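Local structure of SusD superfamily protein (Parabacteroides distasonis, 3OTN) at residues 30-35 with 42-47; 84-89 with 127-132. The protein probably binds carbohydrate at the outer membrane, as a SusD-family protein thought to take part in nutrient uptake. All coordinates share one frame; numbering follows the deposited sequence.

Contact 1: 30-35 with 42-47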
loop_
_atom_site.group_PDB
_atom_site.type_symbol
_atom_site.label_atom_id
_atom_site.label_comp_id
_atom_site.label_asym_id
_atom_site.label_seq_id
_atom_site.Cartn_x
_atom_site.Cartn_y
_atom_site.Cartn_z
ATOM N N ASN A 30 -3.558 -0.120 -12.381
ATOM C CA ASN A 30 -3.715 -0.472 -10.961
ATOM C C ASN A 30 -3.248 -1.907 -10.590
ATOM O O ASN A 30 -3.104 -2.233 -9.400
ATOM C CB ASN A 30 -5.179 -0.298 -10.496
ATOM C CG ASN A 30 -5.606 1.161 -10.331
ATOM O OD1 ASN A 30 -5.028 2.109 -10.929
ATOM N ND2 ASN A 30 -6.669 1.351 -9.573
ATOM N N THR A 31 -3.067 -2.757 -11.595
ATOM C CA THR A 31 -2.435 -4.044 -11.439
ATOM C C THR A 31 -1.089 -3.916 -10.750
ATOM O O THR A 31 -0.725 -4.781 -9.966
ATOM C CB THR A 31 -2.233 -4.746 -12.779
ATOM O OG1 THR A 31 -1.478 -3.870 -13.633
ATOM C CG2 THR A 31 -3.578 -5.106 -13.419
ATOM N N VAL A 32 -0.385 -2.808 -10.948
ATOM C CA VAL A 32 0.960 -2.649 -10.337
ATOM C C VAL A 32 0.966 -2.722 -8.803
ATOM O O VAL A 32 1.974 -3.118 -8.198
ATOM C CB VAL A 32 1.665 -1.332 -10.801
ATOM C CG1 VAL A 32 1.053 -0.104 -10.102
ATOM C CG2 VAL A 32 3.155 -1.411 -10.556
ATOM N N PHE A 33 -0.154 -2.366 -8.166
ATOM C CA PHE A 33 -0.226 -2.322 -6.698
ATOM C C PHE A 33 -0.293 -3.732 -6.093
ATOM O O PHE A 33 -0.086 -3.890 -4.881
ATOM C CB PHE A 33 -1.390 -1.436 -6.199
ATOM C CG PHE A 33 -1.373 -0.040 -6.781
ATOM C CD1 PHE A 33 -0.233 0.750 -6.673
ATOM C CD2 PHE A 33 -2.478 0.478 -7.436
ATOM C CE1 PHE A 33 -0.178 2.025 -7.255
ATOM C CE2 PHE A 33 -2.435 1.749 -8.021
ATOM C CZ PHE A 33 -1.270 2.504 -7.945
ATOM N N ASN A 34 -0.622 -4.730 -6.925
ATOM C CA ASN A 34 -0.546 -6.148 -6.514
ATOM C C ASN A 34 -0.642 -6.983 -7.756
ATOM O O ASN A 34 -1.725 -7.180 -8.318
ATOM C CB ASN A 34 -1.670 -6.494 -5.520
ATOM C CG ASN A 34 -1.576 -7.900 -4.980
ATOM O OD1 ASN A 34 -1.198 -8.822 -5.678
ATOM N ND2 ASN A 34 -1.965 -8.070 -3.705
ATOM N N LYS A 35 0.507 -7.420 -8.244
ATOM C CA LYS A 35 0.524 -8.338 -9.341
ATOM C C LYS A 35 1.736 -9.243 -9.255
ATOM O O LYS A 35 2.792 -8.860 -8.713
ATOM C CB LYS A 35 0.519 -7.602 -10.687
ATOM C CG LYS A 35 1.797 -6.832 -11.028
ATOM C CD LYS A 35 1.777 -6.337 -12.482
ATOM C CE LYS A 35 3.151 -6.382 -13.117
ATOM N NZ LYS A 35 3.179 -5.799 -14.506
ATOM N N CYS A 42 6.910 -14.173 -6.821
ATOM C CA CYS A 42 7.347 -12.756 -6.870
ATOM C C CYS A 42 6.132 -11.883 -7.201
ATOM O O CYS A 42 5.337 -12.199 -8.077
ATOM C CB CYS A 42 8.436 -12.556 -7.941
ATOM S SG CYS A 42 9.990 -13.394 -7.513
ATOM N N ASN A 43 6.012 -10.778 -6.506
ATOM C CA ASN A 43 4.852 -9.889 -6.633
ATOM C C ASN A 43 5.334 -8.529 -6.259
ATOM O O ASN A 43 6.191 -8.422 -5.378
ATOM C CB ASN A 43 3.737 -10.377 -5.701
ATOM C CG ASN A 43 2.434 -9.544 -5.815
ATOM O OD1 ASN A 43 2.417 -8.361 -5.516
ATOM N ND2 ASN A 43 1.339 -10.187 -6.257
ATOM N N THR A 44 4.755 -7.502 -6.896
ATOM C CA THR A 44 5.111 -6.113 -6.663
ATOM C C THR A 44 5.012 -5.700 -5.184
ATOM O O THR A 44 5.785 -4.825 -4.730
ATOM C CB THR A 44 4.278 -5.141 -7.531
ATOM O OG1 THR A 44 2.887 -5.502 -7.424
ATOM C CG2 THR A 44 4.738 -5.164 -8.985
ATOM N N ILE A 45 4.090 -6.310 -4.436
ATOM C CA ILE A 45 3.937 -5.974 -3.014
ATOM C C ILE A 45 5.164 -6.260 -2.170
ATOM O O ILE A 45 5.346 -5.641 -1.116
ATOM C CB ILE A 45 2.719 -6.639 -2.319
ATOM C CG1 ILE A 45 2.887 -8.161 -2.148
ATOM C CG2 ILE A 45 1.406 -6.254 -3.031
ATOM C CD1 ILE A 45 1.707 -8.789 -1.355
ATOM N N LEU A 46 6.020 -7.168 -2.640
ATOM C CA LEU A 46 7.199 -7.541 -1.884
ATOM C C LEU A 46 8.223 -6.428 -1.769
ATOM O O LEU A 46 8.943 -6.399 -0.760
ATOM C CB LEU A 46 7.859 -8.810 -2.447
ATOM C CG LEU A 46 7.062 -10.100 -2.498
ATOM C CD1 LEU A 46 7.825 -11.162 -3.242
ATOM C CD2 LEU A 46 6.639 -10.615 -1.091
ATOM N N LEU A 47 8.297 -5.535 -2.765
ATOM C CA LEU A 47 9.266 -4.425 -2.753
ATOM C C LEU A 47 9.126 -3.580 -1.501
ATOM O O LEU A 47 10.130 -3.142 -0.920
ATOM C CB LEU A 47 9.104 -3.497 -3.983
ATOM C CG LEU A 47 10.139 -2.348 -4.133
ATOM C CD1 LEU A 47 11.577 -2.875 -4.305
ATOM C CD2 LEU A 47 9.796 -1.403 -5.304
#
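Thr44 reaches toward the backbone of residues 32-35, where the 3-10 segment gives way to loop, and its hydroxyl is gripped from two directions. OG1 donates to Val32 O at 2.7 Å, coming in from above the carbonyl plane, and accepts from Lys35 N at 3.2 Å, so one buried oxygen joins Val32 and Lys35. Its first torsion (chi1 48°) sets OG1 between the backbone N and the carbonyl carbon of Thr44 and leaves CG2 to lie against CG of Lys35. Alongside, Thr44 N donates to Lys35 O at 3.0 Å. The resulting pair of bonds between Lys35 and Thr44, one through the backbone and one through the side chain, ties the two residues together in both directions.

The two asparagines add a second link. Asn43 ND2 donates to Asn34 OD1 at 2.9 Å, with the amide planes turned 89° apart and the donor standing above the carbonyl plane of Asn34. What fixes the rotation of the Asn43 amide is an Asx turn: its OD1 takes Ile45 N through an in-plane lone pair, at 2.9 Å and almost straight (176°). Ser264 receives the other end of the Asn34 amide, ND2. Beside this pair, CG2 of Ile45 touches Phe33 O at 3.4 Å and lies next to the Asn34 side chain.

The contact is largely buried, where the 3-10 segment after helix 15-25 runs out towards the small antiparallel pair of strands 36-37 and 42-43. Helix 79-100 backs it: Trp82 packs on Val32 and Phe33 and donates to Thr44 O, while Asp85 pairs with the Lys35 amine. Helix 108-133 supplies Leu124 against Phe33.

Contact 2: 84-89 with 127-132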
loop_
_atom_site.group_PDB
_atom_site.type_symbol
_atom_site.label_atom_id
_atom_site.label_comp_id
_atom_site.label_asym_id
_atom_site.label_seq_id
_atom_site.Cartn_x
_atom_site.Cartn_y
_atom_site.Cartn_z
ATOM N N GLN A 84 7.815 0.803 -14.888
ATOM C CA GLN A 84 7.164 0.674 -16.194
ATOM C C GLN A 84 5.642 0.777 -16.088
ATOM O O GLN A 84 5.020 1.474 -16.902
ATOM C CB GLN A 84 7.554 -0.636 -16.867
ATOM C CG GLN A 84 9.006 -0.723 -17.226
ATOM C CD GLN A 84 9.417 -2.077 -17.813
ATOM O OE1 GLN A 84 8.592 -2.977 -18.006
ATOM N NE2 GLN A 84 10.705 -2.210 -18.116
ATOM N N ASP A 85 5.046 0.140 -15.080
ATOM C CA ASP A 85 3.573 0.134 -15.003
ATOM C C ASP A 85 3.022 1.434 -14.487
ATOM O O ASP A 85 1.986 1.835 -14.960
ATOM C CB ASP A 85 3.025 -0.962 -14.098
ATOM C CG ASP A 85 3.178 -2.355 -14.695
ATOM O OD1 ASP A 85 3.619 -2.522 -15.865
ATOM O OD2 ASP A 85 2.885 -3.290 -13.940
ATOM N N CYS A 86 3.683 2.067 -13.504
ATOM C CA CYS A 86 3.289 3.413 -13.092
ATOM C C CYS A 86 3.360 4.373 -14.270
ATOM O O CYS A 86 2.410 5.131 -14.518
ATOM C CB CYS A 86 4.107 3.937 -11.894
ATOM S SG CYS A 86 3.596 3.142 -10.320
ATOM N N TYR A 87 4.458 4.337 -15.019
ATOM C CA TYR A 87 4.566 5.226 -16.178
ATOM C C TYR A 87 3.577 4.873 -17.293
ATOM O O TYR A 87 3.035 5.793 -17.920
ATOM C CB TYR A 87 6.016 5.402 -16.688
ATOM C CG TYR A 87 6.675 6.548 -15.945
ATOM C CD1 TYR A 87 6.253 7.851 -16.125
ATOM C CD2 TYR A 87 7.643 6.304 -14.987
ATOM C CE1 TYR A 87 6.820 8.894 -15.396
ATOM C CE2 TYR A 87 8.227 7.325 -14.287
ATOM C CZ TYR A 87 7.802 8.617 -14.474
ATOM O OH TYR A 87 8.388 9.613 -13.707
ATOM N N ALA A 88 3.294 3.586 -17.503
ATOM C CA ALA A 88 2.220 3.206 -18.465
ATOM C C ALA A 88 0.880 3.771 -18.007
ATOM O O ALA A 88 0.123 4.289 -18.800
ATOM C CB ALA A 88 2.138 1.661 -18.646
ATOM N N GLY A 89 0.588 3.659 -16.710
ATOM C CA GLY A 89 -0.620 4.243 -16.133
ATOM C C GLY A 89 -0.726 5.749 -16.339
ATOM O O GLY A 89 -1.796 6.256 -16.686
ATOM N N PHE A 127 2.573 9.527 -6.821
ATOM C CA PHE A 127 2.840 9.453 -5.380
ATOM C C PHE A 127 3.586 8.177 -5.037
ATOM O O PHE A 127 4.452 8.217 -4.179
ATOM C CB PHE A 127 1.514 9.574 -4.590
ATOM C CG PHE A 127 1.669 9.695 -3.100
ATOM C CD1 PHE A 127 2.558 10.599 -2.536
ATOM C CD2 PHE A 127 0.856 8.959 -2.258
ATOM C CE1 PHE A 127 2.644 10.733 -1.146
ATOM C CE2 PHE A 127 0.920 9.089 -0.877
ATOM C CZ PHE A 127 1.833 9.956 -0.316
ATOM N N TYR A 128 3.260 7.051 -5.686
ATOM C CA TYR A 128 4.045 5.821 -5.497
ATOM C C TYR A 128 5.459 6.015 -6.083
ATOM O O TYR A 128 6.453 5.775 -5.394
ATOM C CB TYR A 128 3.372 4.591 -6.096
ATOM C CG TYR A 128 2.346 4.023 -5.186
ATOM C CD1 TYR A 128 1.113 4.661 -5.011
ATOM C CD2 TYR A 128 2.635 2.915 -4.386
ATOM C CE1 TYR A 128 0.152 4.152 -4.113
ATOM C CE2 TYR A 128 1.692 2.399 -3.511
ATOM C CZ TYR A 128 0.459 3.004 -3.371
ATOM O OH TYR A 128 -0.459 2.458 -2.503
ATOM N N LEU A 129 5.537 6.525 -7.317
ATOM C CA LEU A 129 6.847 6.754 -7.952
ATOM C C LEU A 129 7.801 7.618 -7.120
ATOM O O LEU A 129 8.988 7.246 -6.914
ATOM C CB LEU A 129 6.696 7.352 -9.338
ATOM C CG LEU A 129 6.212 6.422 -10.430
ATOM C CD1 LEU A 129 5.902 7.320 -11.650
ATOM C CD2 LEU A 129 7.298 5.387 -10.787
ATOM N N VAL A 130 7.320 8.737 -6.606
ATOM C CA VAL A 130 8.220 9.646 -5.870
ATOM C C VAL A 130 8.669 9.065 -4.550
ATOM O O VAL A 130 9.807 9.304 -4.143
ATOM C CB VAL A 130 7.663 11.115 -5.637
ATOM C CG1 VAL A 130 7.516 11.871 -6.972
ATOM C CG2 VAL A 130 6.371 11.108 -4.845
ATOM N N ARG A 131 7.804 8.294 -3.886
ATOM C CA ARG A 131 8.150 7.680 -2.587
ATOM C C ARG A 131 9.154 6.538 -2.722
ATOM O O ARG A 131 10.012 6.385 -1.868
ATOM C CB ARG A 131 6.897 7.184 -1.868
ATOM C CG ARG A 131 6.070 8.344 -1.296
ATOM C CD ARG A 131 4.895 7.863 -0.498
ATOM N NE ARG A 131 3.942 7.150 -1.337
ATOM C CZ ARG A 131 2.913 6.459 -0.872
ATOM N NH1 ARG A 131 2.675 6.383 0.438
ATOM N NH2 ARG A 131 2.111 5.850 -1.731
ATOM N N ILE A 132 9.039 5.788 -3.813
ATOM C CA ILE A 132 9.882 4.629 -4.103
ATOM C C ILE A 132 11.235 5.049 -4.650
ATOM O O ILE A 132 12.256 4.559 -4.172
ATOM C CB ILE A 132 9.164 3.637 -5.102
ATOM C CG1 ILE A 132 7.937 3.036 -4.422
ATOM C CG2 ILE A 132 10.115 2.487 -5.574
ATOM C CD1 ILE A 132 6.980 2.234 -5.360
#
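Helices 79-100 and 108-133 form a roughly antiparallel pair, and Cys86, Tyr87 and Leu129 are where they touch here. Leu129 is the side chain that both residues of the first helix meet. Its CG sits 3.6 Å from Cys86 CB, and CD2 lies close to the same carbon. The other branch, CD1, rises over one face of the Tyr87 ring, offset toward the rim, 3.8 Å from the ring centroid and 24° off the normal: a CH-pi contact, with Tyr87 CE2 the nearest ring atom at 3.5 Å. Leu129 has CG anti to its carbonyl carbon (chi1 -74°), which carries the two methyls across to the opposing helix.

The segment axes approach to 10.3 Å at a signed crossing angle of -147°, and Cys86 and Leu129 are the nearest residues in backbone register. Helical pairs of this kind build the TPR-like scaffold of SusD-family proteins, and both segments lie within the N-terminal starch-binding region, which is of the TPR clan. Cys86 SG makes a looser contact with CB of Tyr128, whose ring leads away from this interface and instead has NH2 of Arg131 over the centre of one face.

Tyr87 is held at its outer end as well, its OH hydrogen-bonded to Pro137 O in the loop after helix 108-133, while its ring meets that of Trp83. An alanine at Tyr87 would remove the ring and hydroxyl, and would probably leave Leu129 CD1 without its aromatic face and Pro137 O without this donor.

Away from this interface, Phe127 packs against helix 187-202 and Val130 against helix 156-172.

Contact 1 closes before contact 2 opens along the chain, and their centres lie 12 Å apart within the same N-terminal starch-binding region. Helix 79-100, which carries segment 84-89 of contact 2, also borders contact 1: Asp85, one residue before Cys86, accepts the Lys35 salt bridge (NZ to OD2 2.6 Å), and its CB packs on Val32. Helix 108-133, which carries segment 127-132, joins in through Tyr128, whose ring meets that of Phe33, and through Ile132, which packs on Leu47. The loop and short strand pair of residues 30-47 thus lie against the two helices of the TPR-like scaffold.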